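Local coordinates for cell division control protein 11 (Saccharomyces cerevisiae, PDB 5AR1), which serves as a septin subunit of the yeast cortical filaments that form a collar at the mother-bud neck and take part in cytokinesis, at residues 108-119 and 161-169; 203-211 and 222-231. All coordinates share one frame; numbering follows the deposited sequence.

Contact 1 (108-119 and 161-169); sequences FEIISDYIRHQY and FIRQLGSLV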
loop_
_atom_site.group_PDB
_atom_site.type_symbol
_atom_site.label_atom_id
_atom_site.label_comp_id
_atom_site.label_asym_id
_atom_site.label_seq_id
_atom_site.Cartn_x
_atom_site.Cartn_y
_atom_site.Cartn_z
ATOM N N PHE A 108 14.273 -1.860 -8.715
ATOM C CA PHE A 108 12.887 -2.307 -8.772
ATOM C C PHE A 108 12.759 -3.778 -9.195
ATOM O O PHE A 108 11.830 -4.454 -8.759
ATOM C CB PHE A 108 12.061 -1.364 -9.676
ATOM C CG PHE A 108 11.556 -1.932 -10.983
ATOM C CD1 PHE A 108 12.418 -2.112 -12.064
ATOM C CD2 PHE A 108 10.211 -2.254 -11.147
ATOM C CE1 PHE A 108 11.955 -2.655 -13.267
ATOM C CE2 PHE A 108 9.742 -2.774 -12.358
ATOM C CZ PHE A 108 10.616 -2.972 -13.408
ATOM N N GLU A 109 13.669 -4.261 -10.060
ATOM C CA GLU A 109 13.695 -5.654 -10.535
ATOM C C GLU A 109 13.966 -6.621 -9.382
ATOM O O GLU A 109 13.485 -7.752 -9.410
ATOM C CB GLU A 109 14.708 -5.843 -11.679
ATOM C CG GLU A 109 16.083 -5.257 -11.402
ATOM C CD GLU A 109 16.853 -4.867 -12.644
ATOM O OE1 GLU A 109 16.333 -4.043 -13.432
ATOM O OE2 GLU A 109 17.989 -5.362 -12.816
ATOM N N ILE A 110 14.694 -6.136 -8.350
ATOM C CA ILE A 110 15.027 -6.869 -7.134
ATOM C C ILE A 110 13.842 -6.868 -6.154
ATOM O O ILE A 110 13.731 -7.805 -5.363
ATOM C CB ILE A 110 16.375 -6.427 -6.483
ATOM C CG1 ILE A 110 16.281 -5.065 -5.760
ATOM C CG2 ILE A 110 17.523 -6.444 -7.507
ATOM C CD1 ILE A 110 17.347 -4.870 -4.640
ATOM N N ILE A 111 12.960 -5.828 -6.212
ATOM C CA ILE A 111 11.728 -5.710 -5.410
ATOM C C ILE A 111 10.774 -6.735 -6.014
ATOM O O ILE A 111 10.238 -7.575 -5.295
ATOM C CB ILE A 111 11.124 -4.269 -5.460
ATOM C CG1 ILE A 111 11.973 -3.257 -4.671
ATOM C CG2 ILE A 111 9.658 -4.240 -5.003
ATOM C CD1 ILE A 111 11.603 -1.759 -4.935
ATOM N N SER A 112 10.613 -6.675 -7.361
ATOM C CA SER A 112 9.805 -7.575 -8.189
ATOM C C SER A 112 10.302 -9.015 -7.989
ATOM O O SER A 112 9.483 -9.931 -7.876
ATOM C CB SER A 112 9.892 -7.167 -9.659
ATOM O OG SER A 112 8.650 -7.274 -10.334
ATOM N N ASP A 113 11.637 -9.198 -7.871
ATOM C CA ASP A 113 12.208 -10.504 -7.572
ATOM C C ASP A 113 11.860 -10.935 -6.157
ATOM O O ASP A 113 11.277 -11.999 -6.012
ATOM C CB ASP A 113 13.716 -10.579 -7.841
ATOM C CG ASP A 113 14.031 -11.022 -9.255
ATOM O OD1 ASP A 113 13.095 -11.487 -9.958
ATOM O OD2 ASP A 113 15.214 -10.915 -9.663
ATOM N N TYR A 114 12.126 -10.093 -5.131
ATOM C CA TYR A 114 11.790 -10.404 -3.738
ATOM C C TYR A 114 10.345 -10.931 -3.634
ATOM O O TYR A 114 10.167 -12.081 -3.202
ATOM C CB TYR A 114 12.022 -9.189 -2.817
ATOM C CG TYR A 114 11.844 -9.502 -1.349
ATOM C CD1 TYR A 114 10.602 -9.375 -0.734
ATOM C CD2 TYR A 114 12.915 -9.919 -0.570
ATOM C CE1 TYR A 114 10.425 -9.688 0.613
ATOM C CE2 TYR A 114 12.755 -10.221 0.780
ATOM C CZ TYR A 114 11.507 -10.113 1.365
ATOM O OH TYR A 114 11.350 -10.401 2.698
ATOM N N ILE A 115 9.341 -10.115 -4.111
ATOM C CA ILE A 115 7.895 -10.417 -4.151
ATOM C C ILE A 115 7.649 -11.774 -4.805
ATOM O O ILE A 115 7.086 -12.647 -4.149
ATOM C CB ILE A 115 7.052 -9.271 -4.810
ATOM C CG1 ILE A 115 7.016 -8.029 -3.917
ATOM C CG2 ILE A 115 5.616 -9.707 -5.184
ATOM C CD1 ILE A 115 7.020 -6.859 -4.647
ATOM N N ARG A 116 8.123 -11.972 -6.061
ATOM C CA ARG A 116 7.989 -13.230 -6.806
ATOM C C ARG A 116 8.623 -14.403 -6.061
ATOM O O ARG A 116 8.054 -15.496 -6.036
ATOM C CB ARG A 116 8.644 -13.100 -8.187
ATOM C CG ARG A 116 7.673 -12.969 -9.341
ATOM C CD ARG A 116 8.378 -12.440 -10.571
ATOM N NE ARG A 116 7.802 -11.171 -11.021
ATOM C CZ ARG A 116 8.354 -10.369 -11.930
ATOM N NH1 ARG A 116 9.517 -10.688 -12.493
ATOM N NH2 ARG A 116 7.753 -9.236 -12.277
ATOM N N HIS A 117 9.793 -14.166 -5.453
ATOM C CA HIS A 117 10.589 -15.180 -4.753
ATOM C C HIS A 117 9.919 -15.646 -3.468
ATOM O O HIS A 117 10.032 -16.825 -3.111
ATOM C CB HIS A 117 12.055 -14.724 -4.527
ATOM C CG HIS A 117 12.816 -15.583 -3.571
ATOM N ND1 HIS A 117 13.223 -16.859 -3.918
ATOM C CD2 HIS A 117 13.174 -15.339 -2.289
ATOM C CE1 HIS A 117 13.845 -17.339 -2.852
ATOM N NE2 HIS A 117 13.831 -16.463 -1.843
ATOM N N GLN A 118 9.214 -14.739 -2.792
ATOM C CA GLN A 118 8.501 -15.094 -1.578
ATOM C C GLN A 118 7.346 -16.029 -1.931
ATOM O O GLN A 118 7.126 -17.024 -1.234
ATOM C CB GLN A 118 8.003 -13.830 -0.873
ATOM C CG GLN A 118 9.119 -13.022 -0.211
ATOM C CD GLN A 118 9.890 -13.814 0.809
ATOM O OE1 GLN A 118 9.333 -14.586 1.602
ATOM N NE2 GLN A 118 11.195 -13.642 0.798
ATOM N N TYR A 119 6.660 -15.727 -3.062
ATOM C CA TYR A 119 5.563 -16.515 -3.619
ATOM C C TYR A 119 6.123 -17.805 -4.209
ATOM O O TYR A 119 5.399 -18.793 -4.286
ATOM C CB TYR A 119 4.788 -15.742 -4.702
ATOM C CG TYR A 119 3.875 -14.639 -4.213
ATOM C CD1 TYR A 119 2.577 -14.915 -3.792
ATOM C CD2 TYR A 119 4.264 -13.305 -4.274
ATOM C CE1 TYR A 119 1.715 -13.895 -3.390
ATOM C CE2 TYR A 119 3.419 -12.280 -3.857
ATOM C CZ TYR A 119 2.140 -12.579 -3.429
ATOM O OH TYR A 119 1.312 -11.567 -3.023
ATOM N N PHE A 161 5.560 1.087 -12.647
ATOM C CA PHE A 161 5.827 0.256 -11.492
ATOM C C PHE A 161 4.554 -0.427 -11.037
ATOM O O PHE A 161 4.525 -1.652 -10.943
ATOM C CB PHE A 161 6.445 1.042 -10.314
ATOM C CG PHE A 161 6.776 0.142 -9.137
ATOM C CD1 PHE A 161 5.816 -0.151 -8.163
ATOM C CD2 PHE A 161 8.030 -0.465 -9.033
ATOM C CE1 PHE A 161 6.105 -1.031 -7.107
ATOM C CE2 PHE A 161 8.325 -1.325 -7.965
ATOM C CZ PHE A 161 7.355 -1.606 -7.014
ATOM N N ILE A 162 3.515 0.350 -10.735
ATOM C CA ILE A 162 2.317 -0.226 -10.166
ATOM C C ILE A 162 1.515 -1.097 -11.169
ATOM O O ILE A 162 0.751 -1.926 -10.687
ATOM C CB ILE A 162 1.425 0.808 -9.397
ATOM C CG1 ILE A 162 0.739 1.835 -10.296
ATOM C CG2 ILE A 162 2.237 1.505 -8.294
ATOM C CD1 ILE A 162 0.306 3.065 -9.551
ATOM N N ARG A 163 1.712 -1.007 -12.503
ATOM C CA ARG A 163 0.908 -1.905 -13.354
ATOM C C ARG A 163 1.400 -3.336 -13.349
ATOM O O ARG A 163 0.595 -4.276 -13.356
ATOM C CB ARG A 163 0.703 -1.419 -14.788
ATOM C CG ARG A 163 1.898 -0.868 -15.543
ATOM C CD ARG A 163 1.478 0.175 -16.590
ATOM N NE ARG A 163 0.025 0.276 -16.799
ATOM C CZ ARG A 163 -0.670 -0.459 -17.666
ATOM N NH1 ARG A 163 -0.059 -1.373 -18.414
ATOM N NH2 ARG A 163 -1.985 -0.307 -17.770
ATOM N N GLN A 164 2.720 -3.496 -13.309
ATOM C CA GLN A 164 3.376 -4.790 -13.278
ATOM C C GLN A 164 3.163 -5.430 -11.903
ATOM O O GLN A 164 2.487 -6.458 -11.795
ATOM C CB GLN A 164 4.874 -4.624 -13.589
ATOM C CG GLN A 164 5.137 -3.913 -14.914
ATOM C CD GLN A 164 6.604 -3.777 -15.209
ATOM O OE1 GLN A 164 7.282 -2.867 -14.720
ATOM N NE2 GLN A 164 7.115 -4.658 -16.048
ATOM N N LEU A 165 3.648 -4.749 -10.849
ATOM C CA LEU A 165 3.657 -5.215 -9.468
ATOM C C LEU A 165 2.303 -5.247 -8.812
ATOM O O LEU A 165 2.142 -5.963 -7.833
ATOM C CB LEU A 165 4.676 -4.425 -8.638
ATOM C CG LEU A 165 6.129 -4.856 -8.977
ATOM C CD1 LEU A 165 6.806 -3.919 -9.996
ATOM C CD2 LEU A 165 6.971 -5.050 -7.743
ATOM N N GLY A 166 1.327 -4.571 -9.408
ATOM C CA GLY A 166 -0.051 -4.506 -8.916
ATOM C C GLY A 166 -0.825 -5.802 -9.033
ATOM O O GLY A 166 -1.903 -5.945 -8.450
ATOM N N SER A 167 -0.284 -6.744 -9.800
ATOM C CA SER A 167 -0.885 -8.056 -9.982
ATOM C C SER A 167 -0.316 -9.030 -8.946
ATOM O O SER A 167 -0.985 -10.000 -8.593
ATOM C CB SER A 167 -0.613 -8.564 -11.393
ATOM O OG SER A 167 -1.451 -9.669 -11.688
ATOM N N LEU A 168 0.918 -8.757 -8.459
ATOM C CA LEU A 168 1.635 -9.584 -7.487
ATOM C C LEU A 168 1.468 -9.133 -6.028
ATOM O O LEU A 168 1.416 -9.994 -5.156
ATOM C CB LEU A 168 3.132 -9.669 -7.830
ATOM C CG LEU A 168 3.496 -10.066 -9.253
ATOM C CD1 LEU A 168 4.359 -8.996 -9.908
ATOM C CD2 LEU A 168 4.176 -11.416 -9.285
ATOM N N VAL A 169 1.433 -7.814 -5.751
ATOM C CA VAL A 169 1.319 -7.279 -4.385
ATOM C C VAL A 169 0.141 -6.317 -4.269
ATOM O O VAL A 169 -0.210 -5.694 -5.268
ATOM C CB VAL A 169 2.670 -6.666 -3.892
ATOM C CG1 VAL A 169 3.079 -5.432 -4.687
ATOM C CG2 VAL A 169 2.659 -6.365 -2.400
#
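Leu165 reaches from helix 161-165 to the flank of helix 109-119, where its CD2 meets Ile115 CD1 at 3.6 Å and Ile111 CG2 at 3.9 Å. The helices run nearly parallel, their axes 22° apart and 11.5 Å at closest approach. Ile115 serves two neighbours because its branches diverge: CG2, anti to the backbone N, touches Leu168 CB at 3.6 Å, while CD1 faces Leu165 and Val169. Beneath this apolar seam, Ile111, Ile115 and Phe161 also rest on strand 28-34. Tyr119 closes the buried far end with a weak hydrogen bond from OH to Leu168 O (2.7 Å), covered by Leu292 and Tyr293 of helix 292-300.

The partly exposed side is looser and more polar. Phe161, with CG anti to its backbone N (chi1 -177°), brings CD2 within 3.5 Å of Phe108 CD2, the two side chains sliding past one another in opposite directions. Gln164 lies by the edge of the Phe108 ring, and Arg116 lays its aliphatic CG along Leu168 CD2 at 3.8 Å, keeping its charged end at the margin. Two near-parallel helices side by side on one face of a central, mainly parallel sheet are characteristic of the P-loop GTPase fold of septins.

Contact 2 (203-211 and 222-231); sequences PIYNFPFDE and NMYLRTLLPF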
loop_
_atom_site.group_PDB
_atom_site.type_symbol
_atom_site.label_atom_id
_atom_site.label_comp_id
_atom_site.label_asym_id
_atom_site.label_seq_id
_atom_site.Cartn_x
_atom_site.Cartn_y
_atom_site.Cartn_z
ATOM N N PRO A 203 -3.813 -1.424 -11.213
ATOM C CA PRO A 203 -4.374 -2.356 -10.232
ATOM C C PRO A 203 -3.889 -2.074 -8.805
ATOM O O PRO A 203 -2.844 -2.577 -8.368
ATOM C CB PRO A 203 -4.000 -3.723 -10.792
ATOM C CG PRO A 203 -2.827 -3.484 -11.671
ATOM C CD PRO A 203 -2.714 -2.040 -11.987
ATOM N N ILE A 204 -4.675 -1.242 -8.092
ATOM C CA ILE A 204 -4.469 -0.774 -6.731
ATOM C C ILE A 204 -5.418 -1.534 -5.811
ATOM O O ILE A 204 -6.452 -1.986 -6.303
ATOM C CB ILE A 204 -4.718 0.772 -6.809
ATOM C CG1 ILE A 204 -3.411 1.519 -6.578
ATOM C CG2 ILE A 204 -5.904 1.371 -5.950
ATOM C CD1 ILE A 204 -2.396 1.305 -7.689
ATOM N N TYR A 205 -5.082 -1.718 -4.499
ATOM C CA TYR A 205 -5.987 -2.397 -3.548
ATOM C C TYR A 205 -7.011 -1.374 -3.213
ATOM O O TYR A 205 -6.676 -0.371 -2.576
ATOM C CB TYR A 205 -5.271 -2.837 -2.260
ATOM C CG TYR A 205 -6.137 -3.619 -1.289
ATOM C CD1 TYR A 205 -6.293 -4.993 -1.415
ATOM C CD2 TYR A 205 -6.791 -2.985 -0.235
ATOM C CE1 TYR A 205 -7.066 -5.723 -0.517
ATOM C CE2 TYR A 205 -7.574 -3.705 0.672
ATOM C CZ TYR A 205 -7.690 -5.080 0.538
ATOM O OH TYR A 205 -8.459 -5.817 1.409
ATOM N N ASN A 206 -8.238 -1.561 -3.693
ATOM C CA ASN A 206 -9.252 -0.544 -3.456
ATOM C C ASN A 206 -10.286 -0.940 -2.377
ATOM O O ASN A 206 -11.477 -0.670 -2.512
ATOM C CB ASN A 206 -9.900 -0.153 -4.769
ATOM C CG ASN A 206 -10.733 1.072 -4.641
ATOM O OD1 ASN A 206 -10.372 2.020 -3.934
ATOM N ND2 ASN A 206 -11.916 1.020 -5.227
ATOM N N PHE A 207 -9.813 -1.549 -1.286
ATOM C CA PHE A 207 -10.636 -1.962 -0.151
ATOM C C PHE A 207 -11.857 -2.838 -0.571
ATOM O O PHE A 207 -13.011 -2.491 -0.270
ATOM C CB PHE A 207 -11.022 -0.732 0.693
ATOM C CG PHE A 207 -9.785 -0.062 1.237
ATOM C CD1 PHE A 207 -9.146 -0.561 2.366
ATOM C CD2 PHE A 207 -9.193 0.992 0.560
ATOM C CE1 PHE A 207 -7.964 0.011 2.828
ATOM C CE2 PHE A 207 -8.014 1.569 1.028
ATOM C CZ PHE A 207 -7.415 1.083 2.165
ATOM N N PRO A 208 -11.593 -3.972 -1.284
ATOM C CA PRO A 208 -12.688 -4.881 -1.679
ATOM C C PRO A 208 -13.364 -5.457 -0.446
ATOM O O PRO A 208 -12.676 -5.782 0.523
ATOM C CB PRO A 208 -11.964 -5.996 -2.440
ATOM C CG PRO A 208 -10.631 -5.437 -2.798
ATOM C CD PRO A 208 -10.287 -4.518 -1.691
ATOM N N PHE A 209 -14.695 -5.564 -0.465
ATOM C CA PHE A 209 -15.458 -6.017 0.701
ATOM C C PHE A 209 -16.363 -7.212 0.407
ATOM O O PHE A 209 -16.786 -7.397 -0.741
ATOM C CB PHE A 209 -16.268 -4.843 1.283
ATOM C CG PHE A 209 -17.391 -4.364 0.388
ATOM C CD1 PHE A 209 -17.150 -3.462 -0.639
ATOM C CD2 PHE A 209 -18.687 -4.839 0.560
ATOM C CE1 PHE A 209 -18.180 -3.053 -1.485
ATOM C CE2 PHE A 209 -19.715 -4.423 -0.286
ATOM C CZ PHE A 209 -19.456 -3.527 -1.299
ATOM N N ASP A 210 -16.682 -8.009 1.462
ATOM C CA ASP A 210 -17.545 -9.176 1.326
ATOM C C ASP A 210 -18.970 -8.693 1.262
ATOM O O ASP A 210 -19.542 -8.347 2.290
ATOM C CB ASP A 210 -17.328 -10.163 2.475
ATOM N N GLU A 211 -19.520 -8.613 0.031
ATOM C CA GLU A 211 -20.865 -8.137 -0.321
ATOM C C GLU A 211 -21.968 -8.529 0.662
ATOM O O GLU A 211 -22.808 -7.695 0.981
ATOM C CB GLU A 211 -21.232 -8.593 -1.740
ATOM N N ASN A 222 -16.110 1.975 4.866
ATOM C CA ASN A 222 -15.249 1.528 3.763
ATOM C C ASN A 222 -15.321 2.522 2.597
ATOM O O ASN A 222 -14.293 2.821 1.986
ATOM C CB ASN A 222 -15.663 0.140 3.319
ATOM C CG ASN A 222 -14.672 -0.529 2.457
ATOM O OD1 ASN A 222 -13.586 -0.884 2.903
ATOM N ND2 ASN A 222 -15.048 -0.755 1.215
ATOM N N MET A 223 -16.524 3.083 2.335
ATOM C CA MET A 223 -16.696 4.072 1.292
ATOM C C MET A 223 -15.869 5.295 1.669
ATOM O O MET A 223 -15.200 5.859 0.796
ATOM C CB MET A 223 -18.148 4.424 1.118
ATOM C CG MET A 223 -18.866 3.577 0.125
ATOM S SD MET A 223 -20.429 4.351 -0.487
ATOM C CE MET A 223 -21.288 4.959 1.098
ATOM N N TYR A 224 -15.829 5.641 2.985
ATOM C CA TYR A 224 -15.037 6.762 3.491
ATOM C C TYR A 224 -13.542 6.486 3.419
ATOM O O TYR A 224 -12.794 7.412 3.116
ATOM C CB TYR A 224 -15.430 7.149 4.921
ATOM C CG TYR A 224 -14.642 8.318 5.475
ATOM C CD1 TYR A 224 -14.634 9.546 4.830
ATOM C CD2 TYR A 224 -13.912 8.198 6.648
ATOM C CE1 TYR A 224 -13.924 10.633 5.343
ATOM C CE2 TYR A 224 -13.181 9.270 7.162
ATOM C CZ TYR A 224 -13.190 10.490 6.507
ATOM O OH TYR A 224 -12.493 11.574 7.011
ATOM N N LEU A 225 -13.087 5.255 3.736
ATOM C CA LEU A 225 -11.656 4.974 3.694
ATOM C C LEU A 225 -11.149 5.227 2.296
ATOM O O LEU A 225 -10.166 5.945 2.136
ATOM C CB LEU A 225 -11.314 3.521 4.095
ATOM C CG LEU A 225 -10.362 3.273 5.277
ATOM C CD1 LEU A 225 -9.839 1.888 5.238
ATOM C CD2 LEU A 225 -9.189 4.215 5.294
ATOM N N ARG A 226 -11.856 4.666 1.278
ATOM C CA ARG A 226 -11.544 4.739 -0.155
ATOM C C ARG A 226 -11.413 6.186 -0.585
ATOM O O ARG A 226 -10.616 6.502 -1.460
ATOM C CB ARG A 226 -12.668 4.090 -0.951
ATOM C CG ARG A 226 -12.471 2.640 -1.272
ATOM C CD ARG A 226 -13.680 2.200 -2.067
ATOM N NE ARG A 226 -13.725 0.751 -2.240
ATOM C CZ ARG A 226 -14.821 0.060 -2.539
ATOM N NH1 ARG A 226 -15.990 0.677 -2.667
ATOM N NH2 ARG A 226 -14.759 -1.255 -2.700
ATOM N N THR A 227 -12.184 7.056 0.054
ATOM C CA THR A 227 -12.218 8.493 -0.143
ATOM C C THR A 227 -10.900 9.159 0.246
ATOM O O THR A 227 -10.508 10.148 -0.379
ATOM C CB THR A 227 -13.413 8.992 0.657
ATOM O OG1 THR A 227 -14.515 9.037 -0.219
ATOM C CG2 THR A 227 -13.184 10.296 1.387
ATOM N N LEU A 228 -10.229 8.623 1.278
ATOM C CA LEU A 228 -8.980 9.166 1.809
ATOM C C LEU A 228 -7.781 8.920 0.895
ATOM O O LEU A 228 -6.769 9.623 0.989
ATOM C CB LEU A 228 -8.738 8.645 3.237
ATOM C CG LEU A 228 -9.877 8.900 4.249
ATOM C CD1 LEU A 228 -9.644 8.144 5.541
ATOM C CD2 LEU A 228 -10.061 10.367 4.521
ATOM N N LEU A 229 -7.923 7.952 -0.021
ATOM C CA LEU A 229 -6.923 7.553 -1.012
ATOM C C LEU A 229 -6.639 8.653 -2.023
ATOM O O LEU A 229 -7.606 9.264 -2.520
ATOM C CB LEU A 229 -7.428 6.314 -1.767
ATOM C CG LEU A 229 -6.663 5.023 -1.662
ATOM C CD1 LEU A 229 -5.827 4.934 -0.396
ATOM C CD2 LEU A 229 -7.605 3.869 -1.767
ATOM N N PRO A 230 -5.346 8.874 -2.408
ATOM C CA PRO A 230 -4.109 8.266 -1.884
ATOM C C PRO A 230 -3.831 8.775 -0.470
ATOM O O PRO A 230 -3.882 9.984 -0.242
ATOM C CB PRO A 230 -3.024 8.748 -2.870
ATOM C CG PRO A 230 -3.750 9.354 -4.012
ATOM C CD PRO A 230 -5.013 9.891 -3.419
ATOM N N PHE A 231 -3.580 7.862 0.489
ATOM C CA PHE A 231 -3.356 8.239 1.881
ATOM C C PHE A 231 -2.242 9.262 2.098
ATOM O O PHE A 231 -1.110 9.006 1.731
ATOM C CB PHE A 231 -3.119 6.999 2.755
ATOM C CG PHE A 231 -4.276 6.030 2.863
ATOM C CD1 PHE A 231 -5.589 6.491 2.952
ATOM C CD2 PHE A 231 -4.048 4.657 2.963
ATOM C CE1 PHE A 231 -6.651 5.596 3.077
ATOM C CE2 PHE A 231 -5.114 3.759 3.087
ATOM C CZ PHE A 231 -6.407 4.235 3.139
#
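Arg226 and Asn222, one turn apart on helix 222-228, reach across to two successive backbone carbonyls of the loop 203-211. Arg226 NE donates to Asn206 O at 2.7 Å with an N-H...O angle of 160°; the oxygen lies close to the guanidinium plane. Asn222 ND2 gives Phe207 O a nearly straight bond, 3.1 Å and 165°, in the carbonyl plane. Each oxygen thus has one good donor and a weak second one from Arg226 NH2. Arginine suits this place because its long chain, extended from CG to NE, spans the gap and presents several N-H groups; Asn222 ND2 lies over the centre of the guanidinium.

Beside these polar bonds Phe207 plugs the interface with its ring. Leu225 CD1 sits over one face in a CH-pi contact, 4.0 Å from the ring centroid, while Leu229 CD2 meets the ring edge at CE2, 3.6 Å away. The rings of Phe207 and Phe231 meet rim to rim, planes at 56°. With CG anti to its carbonyl carbon, Phe207 turns its ring toward the helix while its own carbonyl receives Asn222.

Farther out, Phe209 lies with its ring edge toward Arg226 NH2, and the rings of His280 and Phe207 meet edge-to-face. Backbone hydrogen bonds between Tyr205 and Ile171 and between Phe231 and Ile175 tie both segments to strand 171-175. The polar bonds go to main-chain oxygens and so do not depend on the side chains of Asn206 and Phe207; the positive charge of Arg226 probably strengthens them, while the Phe207 ring supplies the apolar part.

In the fold
From the N terminus, strand 28-34 comes first and later forms the floor of contact 1. Strand 90-94 leads to helix 109-125, and contact 1 closes a loop of 41 residues that includes strand 142-147 before helix 156-165 returns beside helix 109-125. The chain then runs through strand 171-175 and helix 183-199 before contact 2 closes a much shorter loop, only ten residues, between 203-211 and helix 218-228. The two closures follow in series, neither nesting nor crossing, and their centres lie about 21 Å apart on opposite sides of the chain's centre. They still touch: Ile162 CD1 packs on Ile204 CD1 at 3.7 Å. Strand 171-175, at the sheet edge, is common ground for both contacts.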